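Local coordinates for Pre-mRNA-processing-splicing factor 8 (PDB 6MX6), which carries the intein modelled here, a protein element that probably excises itself from its spliceosomal host protein and joins the flanking sequences, at residues D162-Y165 with L171-H174; L71-E76 with D104-L109; F157-D160 with L164-R167. All coordinates share one frame; numbering follows the deposited sequence.

Interaction 1. Residues D162-Y165 with L171-H174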
loop_
_atom_site.group_PDB
_atom_site.type_symbol
_atom_site.label_atom_id
_atom_site.label_comp_id
_atom_site.label_asym_id
_atom_site.label_seq_id
_atom_site.Cartn_x
_atom_site.Cartn_y
_atom_site.Cartn_z
ATOM N N ASP A 162 7.879 10.562 5.676
ATOM C CA ASP A 162 7.560 10.493 4.252
ATOM C C ASP A 162 6.208 9.846 3.964
ATOM O O ASP A 162 5.857 9.698 2.789
ATOM C CB ASP A 162 8.653 9.729 3.499
ATOM C CG ASP A 162 8.868 8.323 4.037
ATOM O OD1 ASP A 162 8.172 7.922 4.995
ATOM O OD2 ASP A 162 9.750 7.613 3.505
ATOM N N SER A 163 5.465 9.453 5.002
ATOM C CA SER A 163 4.154 8.816 4.898
ATOM C C SER A 163 4.226 7.400 4.329
ATOM O O SER A 163 3.215 6.870 3.860
ATOM C CB SER A 163 3.176 9.665 4.072
ATOM O OG SER A 163 2.883 10.894 4.716
ATOM N N LEU A 164 5.394 6.766 4.376
ATOM C CA LEU A 164 5.589 5.419 3.860
ATOM C C LEU A 164 5.838 4.436 5.001
ATOM O O LEU A 164 6.482 4.772 5.999
ATOM C CB LEU A 164 6.760 5.382 2.878
ATOM C CG LEU A 164 6.706 6.384 1.728
ATOM C CD1 LEU A 164 7.897 6.189 0.814
ATOM C CD2 LEU A 164 5.400 6.244 0.956
ATOM N N TYR A 165 5.325 3.220 4.844
ATOM C CA TYR A 165 5.495 2.161 5.829
ATOM C C TYR A 165 5.475 0.834 5.083
ATOM O O TYR A 165 5.240 0.789 3.873
ATOM C CB TYR A 165 4.418 2.216 6.921
ATOM C CG TYR A 165 3.004 2.101 6.384
ATOM C CD1 TYR A 165 2.397 3.167 5.733
ATOM C CD2 TYR A 165 2.282 0.922 6.526
ATOM C CE1 TYR A 165 1.118 3.059 5.232
ATOM C CE2 TYR A 165 0.999 0.810 6.036
ATOM C CZ TYR A 165 0.424 1.873 5.388
ATOM O OH TYR A 165 -0.856 1.760 4.892
ATOM N N LEU A 171 6.531 -4.832 0.948
ATOM C CA LEU A 171 5.855 -3.937 0.015
ATOM C C LEU A 171 5.722 -2.560 0.654
ATOM O O LEU A 171 5.330 -2.445 1.818
ATOM C CB LEU A 171 4.475 -4.492 -0.348
ATOM C CG LEU A 171 3.620 -3.650 -1.291
ATOM C CD1 LEU A 171 4.251 -3.578 -2.661
ATOM C CD2 LEU A 171 2.208 -4.222 -1.372
ATOM N N VAL A 172 6.066 -1.518 -0.095
ATOM C CA VAL A 172 6.045 -0.156 0.416
ATOM C C VAL A 172 4.655 0.432 0.202
ATOM O O VAL A 172 4.156 0.487 -0.928
ATOM C CB VAL A 172 7.123 0.713 -0.250
ATOM C CG1 VAL A 172 6.981 2.170 0.204
ATOM C CG2 VAL A 172 8.522 0.172 0.088
ATOM N N LEU A 173 4.046 0.895 1.289
ATOM C CA LEU A 173 2.693 1.425 1.317
ATOM C C LEU A 173 2.731 2.890 1.735
ATOM O O LEU A 173 3.629 3.318 2.465
ATOM C CB LEU A 173 1.828 0.631 2.304
ATOM C CG LEU A 173 1.617 -0.847 1.969
ATOM C CD1 LEU A 173 1.016 -1.581 3.164
ATOM C CD2 LEU A 173 0.757 -0.990 0.703
ATOM N N HIS A 174 1.733 3.642 1.275
ATOM C CA HIS A 174 1.553 5.056 1.575
ATOM C C HIS A 174 0.303 5.257 2.424
ATOM O O HIS A 174 -0.642 4.470 2.345
ATOM C CB HIS A 174 1.420 5.858 0.273
ATOM C CG HIS A 174 1.469 7.343 0.457
ATOM N ND1 HIS A 174 0.435 8.061 1.017
ATOM C CD2 HIS A 174 2.418 8.249 0.122
ATOM C CE1 HIS A 174 0.751 9.344 1.034
ATOM N NE2 HIS A 174 1.950 9.484 0.499
#
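Tyr-165 and Leu-173 are the tightly held pair of this antiparallel contact, and two backbone hydrogen bonds tie them together. Tyr-165 N donates to Leu-173 O at 2.9 Å, and Leu-173 N returns a nearly straight bond to Tyr-165 O at 2.8 Å. With CG set between its backbone N and carbonyl carbon (chi1 59°), the tyrosine ring swings back across the partner strand. Leu-173 CB sits over one ring face in a CH-pi contact, 3.8 Å from the Tyr-165 ring centroid, while Leu-173 CD1 lies beside CE2 of the same ring. The neighbouring pair, Leu-164 and His-174, is non-hydrogen-bonded, yet the backbones stay close: Leu-164 CA comes to 3.2 Å from Leu-173 O in a CA-H...O contact. On that face Leu-164 sends CD2 against His-174 CD2 (3.7 Å) and sets CD1 4.2 Å from Val-172 CG1.

The contact opens to solvent at the partly exposed Ser-163 and His-174, where a single methylene, Ser-163 CB, lies over one imidazole face, 4.0 Å from the His-174 ring centroid. Asp-162 does not touch the second strand. Its OD1 takes the Leu-164 N-H from above the carboxylate plane, closing an Asx turn, and also meets Arg-39 in a salt bridge. The whole is a short beta hairpin whose second strand ends at His-174, with Asn-175 next, consistent with the His-Asn pair that ends many inteins.

Interaction 2. Residues L71-E76 with D104-L109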
loop_
_atom_site.group_PDB
_atom_site.type_symbol
_atom_site.label_atom_id
_atom_site.label_comp_id
_atom_site.label_asym_id
_atom_site.label_seq_id
_atom_site.Cartn_x
_atom_site.Cartn_y
_atom_site.Cartn_z
ATOM N N LEU A 71 -1.265 4.845 -3.902
ATOM C CA LEU A 71 -0.216 3.880 -4.212
ATOM C C LEU A 71 1.106 4.610 -4.422
ATOM O O LEU A 71 1.171 5.587 -5.177
ATOM C CB LEU A 71 -0.575 3.092 -5.472
ATOM C CG LEU A 71 -1.965 2.462 -5.498
ATOM C CD1 LEU A 71 -2.265 1.889 -6.880
ATOM C CD2 LEU A 71 -2.078 1.384 -4.429
ATOM N N SER A 72 2.150 4.137 -3.751
ATOM C CA SER A 72 3.503 4.617 -3.990
ATOM C C SER A 72 4.147 3.696 -5.015
ATOM O O SER A 72 4.273 2.495 -4.781
ATOM C CB SER A 72 4.313 4.644 -2.694
ATOM O OG SER A 72 3.885 5.702 -1.858
ATOM N N MET A 73 4.539 4.256 -6.153
ATOM C CA MET A 73 4.944 3.486 -7.307
ATOM C C MET A 73 6.242 4.041 -7.870
ATOM O O MET A 73 6.717 5.116 -7.483
ATOM C CB MET A 73 3.850 3.501 -8.387
ATOM C CG MET A 73 2.440 3.513 -7.833
ATOM S SD MET A 73 1.197 2.989 -9.033
ATOM C CE MET A 73 1.606 1.255 -9.202
ATOM N N TYR A 74 6.814 3.265 -8.782
ATOM C CA TYR A 74 7.892 3.697 -9.657
ATOM C C TYR A 74 7.357 3.718 -11.080
ATOM O O TYR A 74 6.696 2.769 -11.509
ATOM C CB TYR A 74 9.095 2.756 -9.563
ATOM C CG TYR A 74 10.081 3.112 -8.478
ATOM C CD1 TYR A 74 10.953 4.181 -8.628
ATOM C CD2 TYR A 74 10.143 2.375 -7.305
ATOM C CE1 TYR A 74 11.860 4.504 -7.635
ATOM C CE2 TYR A 74 11.040 2.691 -6.308
ATOM C CZ TYR A 74 11.896 3.756 -6.477
ATOM O OH TYR A 74 12.792 4.071 -5.482
ATOM N N LYS A 75 7.634 4.794 -11.802
ATOM C CA LYS A 75 7.213 4.943 -13.187
ATOM C C LYS A 75 8.433 4.942 -14.098
ATOM O O LYS A 75 9.459 5.544 -13.772
ATOM C CB LYS A 75 6.415 6.232 -13.373
ATOM C CG LYS A 75 5.731 6.355 -14.717
ATOM C CD LYS A 75 4.991 7.678 -14.814
ATOM C CE LYS A 75 4.328 7.847 -16.168
ATOM N NZ LYS A 75 4.878 9.015 -16.907
ATOM N N GLU A 76 8.314 4.266 -15.239
ATOM C CA GLU A 76 9.426 4.147 -16.172
ATOM C C GLU A 76 9.752 5.492 -16.814
ATOM O O GLU A 76 8.883 6.350 -17.000
ATOM C CB GLU A 76 9.108 3.117 -17.260
ATOM C CG GLU A 76 8.538 1.808 -16.733
ATOM C CD GLU A 76 9.204 0.579 -17.330
ATOM O OE1 GLU A 76 10.455 0.520 -17.354
ATOM O OE2 GLU A 76 8.472 -0.333 -17.772
ATOM N N ASP A 104 -8.084 5.520 -7.606
ATOM C CA ASP A 104 -9.080 5.994 -8.575
ATOM C C ASP A 104 -8.420 6.431 -9.883
ATOM O O ASP A 104 -8.833 6.024 -10.988
ATOM C CB ASP A 104 -9.875 7.158 -7.981
ATOM C CG ASP A 104 -11.147 6.717 -7.290
ATOM O OD1 ASP A 104 -11.646 5.604 -7.586
ATOM O OD2 ASP A 104 -11.647 7.493 -6.444
ATOM N N ASP A 105 -7.375 7.255 -9.766
ATOM C CA ASP A 105 -6.701 7.793 -10.939
ATOM C C ASP A 105 -5.971 6.702 -11.701
ATOM O O ASP A 105 -5.954 6.706 -12.937
ATOM C CB ASP A 105 -5.729 8.897 -10.526
ATOM C CG ASP A 105 -6.438 10.181 -10.103
ATOM O OD1 ASP A 105 -7.572 10.426 -10.566
ATOM O OD2 ASP A 105 -5.848 10.957 -9.321
ATOM N N PHE A 106 -5.360 5.757 -10.981
ATOM C CA PHE A 106 -4.655 4.663 -11.635
ATOM C C PHE A 106 -5.622 3.760 -12.386
ATOM O O PHE A 106 -5.370 3.377 -13.533
ATOM C CB PHE A 106 -3.869 3.862 -10.600
ATOM C CG PHE A 106 -3.055 2.758 -11.196
ATOM C CD1 PHE A 106 -1.810 3.022 -11.744
ATOM C CD2 PHE A 106 -3.534 1.459 -11.211
ATOM C CE1 PHE A 106 -1.050 2.006 -12.286
ATOM C CE2 PHE A 106 -2.781 0.442 -11.762
ATOM C CZ PHE A 106 -1.539 0.720 -12.300
ATOM N N VAL A 107 -6.742 3.419 -11.744
ATOM C CA VAL A 107 -7.767 2.585 -12.364
ATOM C C VAL A 107 -8.238 3.203 -13.672
ATOM O O VAL A 107 -8.484 2.495 -14.661
ATOM C CB VAL A 107 -8.939 2.390 -11.379
ATOM C CG1 VAL A 107 -10.240 2.110 -12.118
ATOM C CG2 VAL A 107 -8.630 1.283 -10.399
ATOM N N ARG A 108 -8.363 4.530 -13.705
ATOM C CA ARG A 108 -8.894 5.135 -14.923
ATOM C C ARG A 108 -7.862 5.307 -16.036
ATOM O O ARG A 108 -8.252 5.619 -17.167
ATOM C CB ARG A 108 -9.543 6.476 -14.586
ATOM C CG ARG A 108 -10.817 6.296 -13.784
ATOM C CD ARG A 108 -11.615 7.571 -13.702
ATOM N NE ARG A 108 -10.977 8.535 -12.817
ATOM C CZ ARG A 108 -11.355 8.758 -11.564
ATOM N NH1 ARG A 108 -12.372 8.080 -11.047
ATOM N NH2 ARG A 108 -10.716 9.662 -10.830
ATOM N N LEU A 109 -6.574 5.093 -15.766
ATOM C CA LEU A 109 -5.562 5.218 -16.807
ATOM C C LEU A 109 -5.715 4.111 -17.849
ATOM O O LEU A 109 -6.143 2.998 -17.533
ATOM C CB LEU A 109 -4.164 5.156 -16.203
ATOM C CG LEU A 109 -3.682 6.388 -15.440
ATOM C CD1 LEU A 109 -2.414 6.049 -14.656
ATOM C CD2 LEU A 109 -3.435 7.539 -16.399
#
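Met-73 reaches from its strand to the ring of Phe-106 on the helix, a Met-aromatic contact that leads this small interface of 107 Å². The sulfur comes in obliquely: Met-73 SD lies 4.6 Å from the Phe-106 ring centroid, 37° off the ring normal, with CD1 and CE1 as its nearest ring atoms. The chain bends at chi3 (69°), which brings Met-73 CE to 4.1 Å from Phe-106 CE1.

Purely apolar packing adds Leu-71, two residues earlier and on the same side of the strand. Its CD1 is 4.5 Å from Phe-106 CG, a looser touch than that of the sulfur. On the helix side, Phe-106 holds CG anti to its backbone N (chi1 -177°) and projects the ring at the strand. Ile-142, from strand 139-147, packs against both Met-73 and Phe-106 and carries the apolar layer on.

Polar interactions lie around this layer and none crosses it. Within the helix Arg-108 NH2 meets Asp-105 OD1 at 3.2 Å, a salt bridge with a weak hydrogen bond, between two exposed residues. Ser-72, between the two apolar strand residues, turns from the helix and binds Asp-100 through its OG. Leu-71 and Met-73 make backbone hydrogen bonds to strand 96-102, which leads directly into the helix. The result is a short helix packed on one face of an antiparallel sheet, with Phe-106 making its contact to strand 70-76, here within the mainly beta Hint fold of inteins.

Interaction 3. Residues F157-D160 with L164-R167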
loop_
_atom_site.group_PDB
_atom_site.type_symbol
_atom_site.label_atom_id
_atom_site.label_comp_id
_atom_site.label_asym_id
_atom_site.label_seq_id
_atom_site.Cartn_x
_atom_site.Cartn_y
_atom_site.Cartn_z
ATOM N N PHE A 157 -5.049 5.215 8.628
ATOM C CA PHE A 157 -4.368 6.104 9.560
ATOM C C PHE A 157 -3.387 6.937 8.753
ATOM O O PHE A 157 -3.115 6.652 7.585
ATOM C CB PHE A 157 -3.661 5.342 10.693
ATOM C CG PHE A 157 -2.850 4.155 10.232
ATOM C CD1 PHE A 157 -1.685 4.331 9.506
ATOM C CD2 PHE A 157 -3.243 2.865 10.553
ATOM C CE1 PHE A 157 -0.931 3.239 9.094
ATOM C CE2 PHE A 157 -2.500 1.767 10.137
ATOM C CZ PHE A 157 -1.344 1.959 9.409
ATOM N N VAL A 158 -2.873 7.980 9.377
ATOM C CA VAL A 158 -1.798 8.754 8.776
ATOM C C VAL A 158 -0.497 8.324 9.428
ATOM O O VAL A 158 -0.468 7.817 10.557
ATOM C CB VAL A 158 -2.000 10.280 8.901
ATOM C CG1 VAL A 158 -2.954 10.778 7.822
ATOM C CG2 VAL A 158 -2.501 10.637 10.267
ATOM N N VAL A 159 0.584 8.508 8.690
ATOM C CA VAL A 159 1.924 8.168 9.129
ATOM C C VAL A 159 2.790 9.401 8.911
ATOM O O VAL A 159 2.642 10.097 7.904
ATOM C CB VAL A 159 2.461 6.944 8.351
ATOM C CG1 VAL A 159 3.972 6.917 8.332
ATOM C CG2 VAL A 159 1.909 5.658 8.943
ATOM N N ASP A 160 3.676 9.684 9.864
ATOM C CA ASP A 160 4.512 10.876 9.798
ATOM C C ASP A 160 5.654 10.662 8.804
ATOM O O ASP A 160 5.693 9.674 8.064
ATOM C CB ASP A 160 5.027 11.239 11.190
ATOM C CG ASP A 160 6.027 10.228 11.732
ATOM O OD1 ASP A 160 5.902 9.023 11.421
ATOM O OD2 ASP A 160 6.938 10.641 12.481
ATOM N N LEU A 164 5.394 6.766 4.376
ATOM C CA LEU A 164 5.589 5.419 3.860
ATOM C C LEU A 164 5.838 4.436 5.001
ATOM O O LEU A 164 6.482 4.772 5.999
ATOM C CB LEU A 164 6.760 5.382 2.878
ATOM C CG LEU A 164 6.706 6.384 1.728
ATOM C CD1 LEU A 164 7.897 6.189 0.814
ATOM C CD2 LEU A 164 5.400 6.244 0.956
ATOM N N TYR A 165 5.325 3.220 4.844
ATOM C CA TYR A 165 5.495 2.161 5.829
ATOM C C TYR A 165 5.475 0.834 5.083
ATOM O O TYR A 165 5.240 0.789 3.873
ATOM C CB TYR A 165 4.418 2.216 6.921
ATOM C CG TYR A 165 3.004 2.101 6.384
ATOM C CD1 TYR A 165 2.397 3.167 5.733
ATOM C CD2 TYR A 165 2.282 0.922 6.526
ATOM C CE1 TYR A 165 1.118 3.059 5.232
ATOM C CE2 TYR A 165 0.999 0.810 6.036
ATOM C CZ TYR A 165 0.424 1.873 5.388
ATOM O OH TYR A 165 -0.856 1.760 4.892
ATOM N N LEU A 166 5.727 -0.252 5.804
ATOM C CA LEU A 166 5.972 -1.541 5.170
ATOM C C LEU A 166 4.884 -2.553 5.488
ATOM O O LEU A 166 4.497 -2.718 6.653
ATOM C CB LEU A 166 7.329 -2.102 5.594
ATOM C CG LEU A 166 8.544 -1.349 5.056
ATOM C CD1 LEU A 166 9.817 -2.118 5.389
ATOM C CD2 LEU A 166 8.431 -1.085 3.558
ATOM N N ARG A 167 4.418 -3.247 4.449
ATOM C CA ARG A 167 3.703 -4.502 4.619
ATOM C C ARG A 167 4.674 -5.574 5.111
ATOM O O ARG A 167 5.894 -5.421 5.035
ATOM C CB ARG A 167 3.058 -4.930 3.292
ATOM C CG ARG A 167 1.835 -5.849 3.427
ATOM C CD ARG A 167 1.077 -5.995 2.104
ATOM N NE ARG A 167 1.787 -6.847 1.147
ATOM C CZ ARG A 167 1.245 -7.321 0.031
ATOM N NH1 ARG A 167 -0.008 -7.011 -0.280
ATOM N NH2 ARG A 167 1.955 -8.092 -0.787
#
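Leu-164 meets Val-159 through its backbone: Val-159 CG1 rests 4.0 Å from Leu-164 O, a van der Waals touch, while the leucine side chain leaves on the other side of its strand. No hydrogen bond joins the two segments, since strands 157-159 and 164-166 cross at 105°, their axes 8.3 Å apart at closest approach.

Next comes Tyr-165, which carries most of the contact. Val-159 CG2 packs obliquely against the ring and is 4.1 Å from Tyr-165 CD1, near the root of the side chain. Farther out, Phe-157 CE1 stands over one face, nearer the ring's edge than its centre, and comes to 4.2 Å from Tyr-165 CZ. A chi1 of 46° folds the phenylalanine ring in over its own backbone. The two aromatic planes meet obliquely, at 56°, with centroids 5.6 Å apart.

Leu-31 backs both Phe-157 and Val-159, so this apolar layer extends to strand 30-32. At the end of strand 152-159, Asp-160 binds the backbone N of Thr-40 through OD1 before the chain turns. What forms is a near-orthogonal packing of two consecutive strands, joined by a short turn and held by apolar side chains, in the beta-rich Hint fold.

In the fold
All three contacts bury their main apolar residues, but they sit differently in the fold. Interactions 1 and 3 are neighbours, with centres about 5 Å apart, and share strand 164-166: one pairs it by backbone bonds to strand 172-174, the other packs it across strand 152-159 by side chains alone. Tyr-165 serves both, lying between Leu-173 on one ring face and Phe-157 on the opposite face. Interaction 2 packs helix 103-108 on the larger sheet, with its centre about 15 Å from that of interaction 1, and relies on sulfur and apolar contacts. Ser-72 links the regions by packing against Leu-164 and His-174. The partly exposed touching residues, Ser-163 and His-174, both belong to interaction 1.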